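Local structure of peptidoglycan glycosyltransferase (Eggerthella lenta, 4MNR) at residues D344-N347 against R353-S356; R51-G56 against G74-Y79; G28-A31 against V37-R40; A330-G335 against E421-V426; V63-P68 against A154-V159. The protein belongs to the penicillin-binding proteins, joining a region of the dimerisation-domain family to a penicillin-binding domain related to the beta-lactamases. One frame throughout, in Å; residues are numbered along the deposited sequence.

In the fold
Interactions 1, 2 and 3 all reach one mixed sheet, in which strands 49-52, 37-43, 30-31, 108-111, 343-347 and 353-356 lie side by side in that order. Interactions 2 and 3 are the closest, with centres about 6 Å apart; R51 NH1 reaches G28 O at 2.9 Å. Interaction 5 follows at about 8 Å from interaction 2, centre to centre, and Y53 OH meets S66 N at 2.9 Å. Interaction 1 closes the other border of the sheet, its centre about 14 Å from that of interaction 3. Interaction 4 stands apart, at the five-stranded sheet, its centre about 27 Å from that of interaction 1 and about 36 Å from that of interaction 5.

Interaction 1 of 5, residues D344-N347 against R353-S356; sequences DSVN and RSFS
S345 and S356 form a non-hydrogen-bonded antiparallel pair, and V346 and F355 the hydrogen-bonded pair beside it. V346 N donates to F355 O at 2.9 Å with an N-H...O angle of 160°. V346 O in turn takes the N-H of S354 at 2.9 Å and, weakly, that of F355, because both residues face V346: this is a classic beta bulge, and past it N347 pairs with R353. The hairpin of strands 343-347 and 353-356 thereby closes one border of the mixed sheet, and D344 and S345 bond by their backbones to T110 on the other side. R353 lies on the same face of the hairpin as S345. A bend about CG-CD (chi3 -91°) lays the guanidinium across the short serine, with S345 CB 3.4 Å from R353 CZ and over the centre of the group. D344 OD2 is 4.2 Å from R353 NH2, but no N-H points at it, so the direct attraction is probably only that of the charges; a water bridges the two, donating to D344 OD2 at 2.9 Å and accepting from R353 NH2 at 3.1 Å. On the other face V346 CB packs on F355 CB at 3.9 Å, a branched and an aromatic side chain that both suit strands.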
# COMPACT_ATOMS: atom_id res chain seq x y z
N ASP A 344 -6.11 -9.17 -15.59
CA ASP A 344 -5.49 -10.44 -15.96
C ASP A 344 -5.64 -10.71 -17.44
O ASP A 344 -4.73 -11.23 -18.10
CB ASP A 344 -6.12 -11.60 -15.19
CG ASP A 344 -5.59 -12.95 -15.65
OD1 ASP A 344 -4.48 -13.33 -15.23
OD2 ASP A 344 -6.29 -13.64 -16.42
N SER A 345 -6.81 -10.40 -17.96
CA SER A 345 -7.07 -10.73 -19.36
C SER A 345 -8.26 -9.97 -19.92
O SER A 345 -9.11 -9.48 -19.17
CB SER A 345 -7.33 -12.24 -19.50
OG SER A 345 -8.40 -12.64 -18.67
N VAL A 346 -8.31 -9.89 -21.24
CA VAL A 346 -9.48 -9.34 -21.90
C VAL A 346 -9.92 -10.33 -22.96
O VAL A 346 -9.09 -10.82 -23.72
CB VAL A 346 -9.19 -7.99 -22.56
CG1 VAL A 346 -10.42 -7.48 -23.28
CG2 VAL A 346 -8.73 -6.97 -21.52
N ASN A 347 -11.21 -10.63 -22.98
CA ASN A 347 -11.77 -11.57 -23.94
C ASN A 347 -12.87 -10.95 -24.78
O ASN A 347 -13.67 -10.16 -24.29
CB ASN A 347 -12.29 -12.82 -23.22
CG ASN A 347 -11.18 -13.61 -22.55
OD1 ASN A 347 -10.66 -14.57 -23.12
ND2 ASN A 347 -10.79 -13.19 -21.35
N ARG A 353 -9.27 -14.29 -26.95
CA ARG A 353 -8.54 -13.50 -25.97
C ARG A 353 -7.61 -12.48 -26.61
O ARG A 353 -6.71 -12.83 -27.37
CB ARG A 353 -7.75 -14.43 -25.06
CG ARG A 353 -7.05 -13.73 -23.94
CD ARG A 353 -6.44 -14.73 -23.01
NE ARG A 353 -7.34 -15.10 -21.93
CZ ARG A 353 -6.91 -15.41 -20.71
NH1 ARG A 353 -5.61 -15.38 -20.45
NH2 ARG A 353 -7.77 -15.74 -19.76
N SER A 354 -7.84 -11.20 -26.31
CA SER A 354 -7.10 -10.11 -26.94
C SER A 354 -6.00 -9.53 -26.05
O SER A 354 -5.13 -8.80 -26.54
CB SER A 354 -8.06 -8.99 -27.36
OG SER A 354 -8.72 -8.44 -26.24
N PHE A 355 -6.04 -9.83 -24.76
CA PHE A 355 -4.99 -9.41 -23.85
C PHE A 355 -4.80 -10.45 -22.77
O PHE A 355 -5.78 -10.96 -22.22
CB PHE A 355 -5.31 -8.06 -23.19
CG PHE A 355 -4.32 -7.64 -22.14
CD1 PHE A 355 -3.13 -7.02 -22.50
CD2 PHE A 355 -4.57 -7.85 -20.79
CE1 PHE A 355 -2.22 -6.65 -21.56
CE2 PHE A 355 -3.67 -7.46 -19.82
CZ PHE A 355 -2.47 -6.86 -20.21
N SER A 356 -3.54 -10.74 -22.47
CA SER A 356 -3.17 -11.57 -21.34
C SER A 356 -2.02 -10.89 -20.62
O SER A 356 -0.99 -10.60 -21.24
CB SER A 356 -2.69 -12.95 -21.80
OG SER A 356 -3.63 -13.53 -22.68
O HOH W 1 -3.85 -14.31 -18.49
O HOH W 2 -5.87 -16.37 -17.36

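Interaction 2 of 5, residues R51-G56 against G74-Y79; sequences REYPAG and GIEKAY
R51 and E76 form a salt bridge, reaching toward each other from the end of strand 49-52 and from helix 74-78. The arginine grips side-on: NE donates to E76 OE1 at 2.8 Å along a nearly straight path (166°), and OE1 lies in the guanidinium plane and uses its syn lone pair. The second arm is longer and less straight, with R51 NH2 3.1 Å from E76 OE2 and the acceptor tilted out of the guanidinium plane. The two flat groups are twisted 47° against each other, consistent with one arm lying in plane while the other is tilted. A bend in the arginine at CB-CG (chi2 62°) turns NE to the carboxylate.

A hydrogen bond from an uncharged donor adds to the grip. Y53 OH donates to E76 OE1 at 2.7 Å, arriving on the anti side and somewhat out of the carboxylate plane. Tyrosine suits this place because its long rigid ring carries a hydroxyl from the loop to the helix; the same hydroxyl is hydrogen-bonded to S66 N.

OE2 has a further salt bridge with R27 NE, while R51 NH1 bonds to G28 O and S41 OG. With two arginines and a hydroxyl gathered round one buried carboxylate, E76 is probably ionised, its charge balanced by R51 and R27.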
# COMPACT_ATOMS: atom_id res chain seq x y z
N ARG A 51 -26.39 -0.18 -17.58
CA ARG A 51 -25.29 -0.75 -16.80
C ARG A 51 -25.80 -1.25 -15.45
O ARG A 51 -26.53 -0.55 -14.76
CB ARG A 51 -24.21 0.31 -16.60
CG ARG A 51 -22.83 -0.23 -16.30
CD ARG A 51 -22.30 -1.07 -17.46
NE ARG A 51 -20.88 -1.38 -17.29
CZ ARG A 51 -20.27 -2.38 -17.91
NH1 ARG A 51 -20.96 -3.18 -18.72
NH2 ARG A 51 -18.97 -2.60 -17.71
N GLU A 52 -25.42 -2.48 -15.09
CA GLU A 52 -25.77 -3.03 -13.79
C GLU A 52 -24.51 -3.30 -12.98
O GLU A 52 -23.50 -3.75 -13.53
CB GLU A 52 -26.53 -4.34 -13.94
CG GLU A 52 -27.96 -4.21 -14.41
CD GLU A 52 -28.72 -5.51 -14.27
OE1 GLU A 52 -28.08 -6.55 -13.98
OE2 GLU A 52 -29.97 -5.50 -14.44
N TYR A 53 -24.58 -3.05 -11.67
CA TYR A 53 -23.47 -3.33 -10.74
C TYR A 53 -23.95 -4.29 -9.65
O TYR A 53 -24.41 -3.87 -8.59
CB TYR A 53 -22.93 -2.03 -10.14
CG TYR A 53 -22.34 -1.11 -11.19
CD1 TYR A 53 -21.01 -1.22 -11.56
CD2 TYR A 53 -23.13 -0.16 -11.84
CE1 TYR A 53 -20.47 -0.41 -12.54
CE2 TYR A 53 -22.59 0.66 -12.81
CZ TYR A 53 -21.26 0.53 -13.15
OH TYR A 53 -20.71 1.34 -14.13
N PRO A 54 -23.87 -5.61 -9.93
CA PRO A 54 -24.63 -6.55 -9.10
C PRO A 54 -23.92 -7.06 -7.85
O PRO A 54 -24.46 -7.93 -7.17
CB PRO A 54 -24.89 -7.71 -10.06
CG PRO A 54 -23.71 -7.70 -10.97
CD PRO A 54 -23.27 -6.25 -11.11
N ALA A 55 -22.73 -6.56 -7.56
CA ALA A 55 -21.96 -7.09 -6.44
C ALA A 55 -21.88 -6.17 -5.22
O ALA A 55 -20.94 -6.26 -4.44
CB ALA A 55 -20.54 -7.49 -6.90
N GLY A 56 -22.86 -5.28 -5.07
CA GLY A 56 -22.94 -4.46 -3.87
C GLY A 56 -21.73 -3.55 -3.76
O GLY A 56 -21.41 -2.84 -4.70
N GLY A 74 -12.46 4.65 -12.33
CA GLY A 74 -11.98 3.30 -12.09
C GLY A 74 -11.66 2.51 -13.36
O GLY A 74 -11.15 3.07 -14.34
N ILE A 75 -11.97 1.22 -13.34
CA ILE A 75 -11.69 0.36 -14.49
C ILE A 75 -12.61 0.72 -15.67
O ILE A 75 -12.20 0.65 -16.83
CB ILE A 75 -11.82 -1.15 -14.11
CG1 ILE A 75 -10.69 -1.55 -13.16
CG2 ILE A 75 -11.84 -2.05 -15.35
CD1 ILE A 75 -9.31 -1.64 -13.81
N GLU A 76 -13.84 1.14 -15.36
CA GLU A 76 -14.77 1.58 -16.41
C GLU A 76 -14.15 2.68 -17.27
O GLU A 76 -14.37 2.75 -18.48
CB GLU A 76 -16.07 2.10 -15.80
CG GLU A 76 -16.94 1.05 -15.11
CD GLU A 76 -17.87 0.31 -16.07
OE1 GLU A 76 -19.00 -0.02 -15.66
OE2 GLU A 76 -17.48 0.06 -17.23
N LYS A 77 -13.40 3.56 -16.62
CA LYS A 77 -12.67 4.63 -17.31
C LYS A 77 -11.41 4.12 -18.00
O LYS A 77 -11.20 4.36 -19.19
CB LYS A 77 -12.31 5.75 -16.32
CG LYS A 77 -11.55 6.92 -16.93
CD LYS A 77 -11.11 7.88 -15.83
CE LYS A 77 -10.52 9.15 -16.41
NZ LYS A 77 -9.06 9.24 -16.18
N ALA A 78 -10.56 3.42 -17.25
CA ALA A 78 -9.25 3.01 -17.76
C ALA A 78 -9.37 2.08 -18.96
O ALA A 78 -8.56 2.14 -19.88
CB ALA A 78 -8.44 2.34 -16.66
N TYR A 79 -10.40 1.23 -18.95
CA TYR A 79 -10.57 0.26 -20.02
C TYR A 79 -11.82 0.57 -20.83
O TYR A 79 -12.39 -0.32 -21.45
CB TYR A 79 -10.57 -1.17 -19.45
CG TYR A 79 -9.20 -1.53 -18.92
CD1 TYR A 79 -8.26 -2.16 -19.74
CD2 TYR A 79 -8.82 -1.18 -17.64
CE1 TYR A 79 -6.99 -2.46 -19.26
CE2 TYR A 79 -7.56 -1.46 -17.16
CZ TYR A 79 -6.65 -2.10 -17.97
OH TYR A 79 -5.40 -2.39 -17.46

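Interaction 3 of 5, residues G28-A31 against V37-R40; sequences GTIA and VLAR
I30 O accepts two backbone N-H groups at once, from L38 at 2.8 Å and from A39 at 3.2 Å. Both donors lie in the carbonyl plane, and A39 N approaches along a lone pair. This pair of hydrogen bonds on one carbonyl marks a classic beta bulge: L38 and A39 together face I30, so the register slips by one between I30 and A31. Across from it, I30 N donates to A39 O at 3.0 Å, closing the hydrogen-bonded pair, and beyond the bulge A31 and V37 form a non-hydrogen-bonded pair. A39 O is approached as well by T29 CA at 3.2 Å, a CA-H...O contact.

Side-chain contact is limited to a few apolar touches. I30 CD1 meets the small methyl of A39, CB, at 4.1 Å on one face, and I30 CG2 lies 4.4 Å from L38 CD1. At the open end of the hairpin T29 CG2 meets R40 CB at 3.7 Å; with CG2 anti to the carbonyl carbon, the threonine turns its methyl, not its hydroxyl, to the arginine's aliphatic root.

Strand 30-31 runs next to strand 108-111 through backbone bonds to V109 and L111. On the other side R40 pairs with E52 of strand 49-52. I30 and A39 lie against helices 60-63 and 74-78, meeting V63 and E76, while L38 packs on V63.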
# COMPACT_ATOMS: atom_id res chain seq x y z
N GLY A 28 -18.93 -4.39 -22.44
CA GLY A 28 -18.39 -5.61 -21.87
C GLY A 28 -18.52 -5.71 -20.35
O GLY A 28 -18.75 -4.71 -19.68
N THR A 29 -18.38 -6.92 -19.81
CA THR A 29 -18.46 -7.12 -18.37
C THR A 29 -17.11 -6.91 -17.70
O THR A 29 -16.08 -7.02 -18.35
CB THR A 29 -18.92 -8.54 -18.00
OG1 THR A 29 -18.02 -9.49 -18.58
CG2 THR A 29 -20.32 -8.80 -18.54
N ILE A 30 -17.13 -6.58 -16.42
CA ILE A 30 -15.94 -6.54 -15.59
C ILE A 30 -16.18 -7.54 -14.48
O ILE A 30 -17.23 -7.50 -13.85
CB ILE A 30 -15.75 -5.16 -14.94
CG1 ILE A 30 -15.58 -4.09 -16.01
CG2 ILE A 30 -14.54 -5.17 -13.98
CD1 ILE A 30 -15.78 -2.65 -15.50
N ALA A 31 -15.23 -8.44 -14.25
CA ALA A 31 -15.41 -9.51 -13.27
C ALA A 31 -14.10 -9.78 -12.51
O ALA A 31 -13.02 -9.48 -13.02
CB ALA A 31 -15.87 -10.78 -13.96
N VAL A 37 -19.09 -11.20 -11.12
CA VAL A 37 -19.36 -10.08 -12.01
C VAL A 37 -19.55 -8.79 -11.21
O VAL A 37 -20.40 -8.72 -10.31
CB VAL A 37 -20.62 -10.36 -12.86
CG1 VAL A 37 -21.02 -9.13 -13.66
CG2 VAL A 37 -20.37 -11.57 -13.78
N LEU A 38 -18.75 -7.77 -11.55
CA LEU A 38 -18.83 -6.48 -10.87
C LEU A 38 -19.63 -5.47 -11.68
O LEU A 38 -20.20 -4.53 -11.13
CB LEU A 38 -17.42 -5.93 -10.63
CG LEU A 38 -16.49 -6.87 -9.87
CD1 LEU A 38 -15.10 -6.26 -9.76
CD2 LEU A 38 -17.08 -7.14 -8.50
N ALA A 39 -19.66 -5.65 -13.00
CA ALA A 39 -20.42 -4.76 -13.87
C ALA A 39 -20.80 -5.49 -15.14
O ALA A 39 -20.01 -6.25 -15.68
CB ALA A 39 -19.62 -3.51 -14.21
N ARG A 40 -22.02 -5.27 -15.62
CA ARG A 40 -22.46 -5.86 -16.87
C ARG A 40 -23.52 -4.96 -17.46
O ARG A 40 -24.04 -4.08 -16.77
CB ARG A 40 -23.03 -7.27 -16.63
CG ARG A 40 -24.24 -7.29 -15.71
CD ARG A 40 -24.80 -8.69 -15.57
NE ARG A 40 -25.76 -8.76 -14.48
CZ ARG A 40 -25.71 -9.67 -13.51
NH1 ARG A 40 -26.63 -9.67 -12.54
NH2 ARG A 40 -24.75 -10.58 -13.51

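Interaction 4 of 5, residues A330-G335 against E421-V426; sequences AIANDG and EDPRVV
P423 meets A332 with one edge of its ring, atom by atom. Its CB lies 3.8 Å from the methyl CB of A332. One bond on, CG is slightly closer to that methyl, at 3.7 Å, and also comes near A332 CA. CD, where the ring turns back to the backbone nitrogen, rests 3.6 Å from A332 O. The ring thus spans the alanine from its methyl to its carbonyl, carbon on carbon at the methyl and CD against the carbonyl oxygen; no hydrogen bond crosses here, and proline has no N-H to offer.

A332 is the last residue of helix 321-332, and its CB points at the chain entering strand 425-431. The contact therefore presses the C-terminal end of this helix on the five-stranded antiparallel sheet of the penicillin-binding domain. Here R424 and V425 make a classic beta bulge opposite A418. M417 of the adjoining strand 409-418 touches A332, P423 and V426 alike.

The same methyl has a second partner: with CG1 of V426 anti to the backbone N (chi1 166°), V426 CG2 is turned to A332 and reaches its CB at 3.7 Å. The small methyl thus fits between P423 CG and V426 CG2. A water lies 3.0 Å from A332 O and 2.8 Å from P423 O, though it has more acceptors near it than protons to give. Nearer the surface, R424 folds back on D422 in a salt bridge, R424 NH2 to D422 OD1 at 2.8 Å.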
# COMPACT_ATOMS: atom_id res chain seq x y z
N ALA A 330 9.07 -6.23 -2.38
CA ALA A 330 10.52 -6.25 -2.60
C ALA A 330 11.17 -7.18 -1.59
O ALA A 330 12.04 -7.98 -1.94
CB ALA A 330 11.10 -4.86 -2.46
N ILE A 331 10.76 -7.08 -0.34
CA ILE A 331 11.34 -7.92 0.70
C ILE A 331 10.93 -9.38 0.52
O ILE A 331 11.74 -10.29 0.71
CB ILE A 331 10.98 -7.38 2.10
CG1 ILE A 331 11.49 -5.93 2.24
CG2 ILE A 331 11.56 -8.26 3.19
CD1 ILE A 331 12.97 -5.76 1.91
N ALA A 332 9.68 -9.60 0.11
CA ALA A 332 9.16 -10.94 -0.12
C ALA A 332 9.77 -11.66 -1.33
O ALA A 332 9.97 -12.87 -1.31
CB ALA A 332 7.63 -10.87 -0.25
N ASN A 333 10.09 -10.90 -2.38
CA ASN A 333 10.45 -11.46 -3.68
C ASN A 333 11.92 -11.27 -4.00
O ASN A 333 12.26 -10.88 -5.11
CB ASN A 333 9.58 -10.81 -4.76
CG ASN A 333 9.62 -11.54 -6.09
OD1 ASN A 333 9.62 -12.78 -6.16
ND2 ASN A 333 9.64 -10.77 -7.17
N ASP A 334 12.80 -11.54 -3.03
CA ASP A 334 14.24 -11.54 -3.28
C ASP A 334 14.76 -10.19 -3.80
O ASP A 334 15.73 -10.14 -4.57
CB ASP A 334 14.62 -12.67 -4.26
CG ASP A 334 14.28 -14.05 -3.72
OD1 ASP A 334 14.31 -14.24 -2.49
OD2 ASP A 334 13.98 -14.96 -4.54
N GLY A 335 14.10 -9.12 -3.38
CA GLY A 335 14.57 -7.77 -3.67
C GLY A 335 13.93 -7.14 -4.89
O GLY A 335 14.14 -5.96 -5.16
N GLU A 421 9.25 -17.55 5.04
CA GLU A 421 10.44 -18.05 4.35
C GLU A 421 10.39 -17.88 2.82
O GLU A 421 11.42 -17.65 2.18
CB GLU A 421 10.75 -19.50 4.74
CG GLU A 421 12.05 -20.04 4.14
CD GLU A 421 13.28 -19.20 4.49
OE1 GLU A 421 14.23 -19.19 3.69
OE2 GLU A 421 13.30 -18.56 5.57
N ASP A 422 9.19 -17.98 2.25
CA ASP A 422 9.00 -17.84 0.80
C ASP A 422 7.57 -17.35 0.58
O ASP A 422 6.66 -18.14 0.31
CB ASP A 422 9.23 -19.18 0.10
CG ASP A 422 9.03 -19.11 -1.41
OD1 ASP A 422 8.84 -20.17 -2.03
OD2 ASP A 422 9.06 -17.99 -1.98
N PRO A 423 7.35 -16.04 0.72
CA PRO A 423 5.97 -15.54 0.81
C PRO A 423 5.12 -15.73 -0.44
O PRO A 423 5.63 -15.65 -1.56
CB PRO A 423 6.15 -14.05 1.10
CG PRO A 423 7.49 -13.98 1.79
CD PRO A 423 8.34 -15.01 1.10
N ARG A 424 3.84 -15.98 -0.23
CA ARG A 424 2.86 -16.13 -1.30
C ARG A 424 1.89 -14.96 -1.32
O ARG A 424 1.10 -14.82 -2.26
CB ARG A 424 2.07 -17.43 -1.12
CG ARG A 424 2.92 -18.70 -1.20
CD ARG A 424 3.42 -18.90 -2.61
NE ARG A 424 4.27 -20.08 -2.71
CZ ARG A 424 5.60 -20.03 -2.76
NH1 ARG A 424 6.22 -18.85 -2.73
NH2 ARG A 424 6.31 -21.15 -2.85
N VAL A 425 1.95 -14.12 -0.29
CA VAL A 425 1.05 -12.98 -0.19
C VAL A 425 1.71 -11.86 0.61
O VAL A 425 2.46 -12.13 1.54
CB VAL A 425 -0.30 -13.38 0.47
CG1 VAL A 425 -0.10 -13.91 1.87
CG2 VAL A 425 -1.24 -12.20 0.49
N VAL A 426 1.46 -10.62 0.19
CA VAL A 426 1.87 -9.43 0.92
C VAL A 426 0.63 -8.58 1.19
O VAL A 426 -0.22 -8.44 0.32
CB VAL A 426 2.93 -8.61 0.11
CG1 VAL A 426 3.12 -7.19 0.69
CG2 VAL A 426 4.25 -9.35 0.07
O HOH W 3 8.00 -14.64 -2.75

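Interaction 5 of 5, residues V63-P68 against A154-V159; sequences VGYSSP and ADFAAV
Y65 and F156 lie with their rings almost parallel, 6° apart, yet slid so far past each other that they barely overlap; the centroids are 5.1 Å apart. What sits over the phenylalanine is not the tyrosine ring but the root of its side chain. Y65 CB stands 3.6 Å from the centroid of the F156 ring and 18° off its normal, a CH-pi contact over the face. The closest carbon pair is Y65 CB with F156 CG, at 3.5 Å. Y65 CB thus lies over the F156 ring while Y65 CD1 leans on F156 CB at 3.7 Å.

In F156 the ring carbon CG stands between the backbone N and the carbonyl carbon (chi1 65°). That torsion is seldom used inside a helix, but F156 opens the helix 156-165 just after D155 at the N-cap, where no earlier turn blocks it, and it swings the ring toward residues 65-67. S67 comes in obliquely near the CE2-CZ end of the ring, on the same side as Y65 CB: S67 CB is 3.5 Å from F156 CE2. Its OG lies in the ring plane at the edge, 4.0 Å from F156 CE2, and bonds instead to the N-H groups of Q69 and F70. A serine serves here because its CB packs on the aromatic while its hydroxyl is used by the turn that follows.

No hydrogen bond crosses between 63-68 and 154-159. Between these segments the contact is one of van der Waals and CH-pi packing, an apolar patch near the protein surface whose nearby serine hydroxyl finds its partners within its own turn.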
# COMPACT_ATOMS: atom_id res chain seq x y z
N VAL A 63 -13.80 -0.82 -9.54
CA VAL A 63 -14.67 -1.03 -10.69
C VAL A 63 -15.04 0.31 -11.34
O VAL A 63 -14.99 0.46 -12.57
CB VAL A 63 -15.92 -1.90 -10.36
CG1 VAL A 63 -16.81 -1.24 -9.33
CG2 VAL A 63 -16.74 -2.19 -11.63
N GLY A 64 -15.35 1.30 -10.51
CA GLY A 64 -15.73 2.60 -11.00
C GLY A 64 -17.14 2.58 -11.57
O GLY A 64 -17.91 1.64 -11.34
N TYR A 65 -17.48 3.62 -12.30
CA TYR A 65 -18.81 3.70 -12.89
C TYR A 65 -18.70 4.18 -14.32
O TYR A 65 -17.71 4.80 -14.70
CB TYR A 65 -19.70 4.65 -12.08
CG TYR A 65 -19.04 5.96 -11.72
CD1 TYR A 65 -18.43 6.13 -10.48
CD2 TYR A 65 -19.02 7.02 -12.62
CE1 TYR A 65 -17.82 7.32 -10.14
CE2 TYR A 65 -18.41 8.22 -12.29
CZ TYR A 65 -17.81 8.36 -11.04
OH TYR A 65 -17.19 9.53 -10.69
N SER A 66 -19.73 3.88 -15.10
CA SER A 66 -19.85 4.39 -16.46
C SER A 66 -21.24 4.98 -16.59
O SER A 66 -22.24 4.29 -16.37
CB SER A 66 -19.64 3.29 -17.49
OG SER A 66 -19.87 3.76 -18.81
N SER A 67 -21.30 6.27 -16.92
CA SER A 67 -22.57 6.97 -16.97
C SER A 67 -22.55 8.06 -18.03
O SER A 67 -21.57 8.79 -18.15
CB SER A 67 -22.87 7.60 -15.60
OG SER A 67 -23.98 8.48 -15.67
N PRO A 68 -23.65 8.18 -18.80
CA PRO A 68 -23.75 9.24 -19.81
C PRO A 68 -23.94 10.60 -19.15
O PRO A 68 -23.79 11.63 -19.81
CB PRO A 68 -25.01 8.84 -20.59
CG PRO A 68 -25.83 8.09 -19.61
CD PRO A 68 -24.86 7.33 -18.76
N ALA A 154 -23.59 0.34 -7.54
CA ALA A 154 -24.82 0.66 -8.26
C ALA A 154 -25.30 2.07 -7.95
O ALA A 154 -25.95 2.71 -8.78
CB ALA A 154 -25.91 -0.36 -7.95
N ASP A 155 -24.98 2.55 -6.75
CA ASP A 155 -25.49 3.83 -6.28
C ASP A 155 -24.54 5.00 -6.49
O ASP A 155 -24.62 5.99 -5.77
CB ASP A 155 -25.83 3.73 -4.79
CG ASP A 155 -26.88 2.69 -4.51
OD1 ASP A 155 -27.85 2.59 -5.29
OD2 ASP A 155 -26.74 1.96 -3.50
N PHE A 156 -23.65 4.89 -7.47
CA PHE A 156 -22.65 5.93 -7.72
C PHE A 156 -23.24 7.33 -7.92
O PHE A 156 -22.67 8.32 -7.46
CB PHE A 156 -21.76 5.56 -8.91
CG PHE A 156 -22.50 5.50 -10.22
CD1 PHE A 156 -23.12 4.32 -10.62
CD2 PHE A 156 -22.57 6.61 -11.04
CE1 PHE A 156 -23.81 4.26 -11.82
CE2 PHE A 156 -23.26 6.55 -12.25
CZ PHE A 156 -23.88 5.38 -12.64
N ALA A 157 -24.39 7.41 -8.59
CA ALA A 157 -25.01 8.70 -8.88
C ALA A 157 -25.44 9.42 -7.59
O ALA A 157 -25.15 10.60 -7.40
CB ALA A 157 -26.20 8.53 -9.81
N ALA A 158 -26.12 8.69 -6.72
CA ALA A 158 -26.50 9.23 -5.42
C ALA A 158 -25.29 9.62 -4.57
O ALA A 158 -25.34 10.61 -3.85
CB ALA A 158 -27.39 8.25 -4.68
N VAL A 159 -24.21 8.84 -4.66
CA VAL A 159 -22.99 9.12 -3.91
C VAL A 159 -22.29 10.36 -4.44
O VAL A 159 -21.74 11.16 -3.68
CB VAL A 159 -22.02 7.91 -3.92
CG1 VAL A 159 -20.73 8.24 -3.20
CG2 VAL A 159 -22.68 6.70 -3.28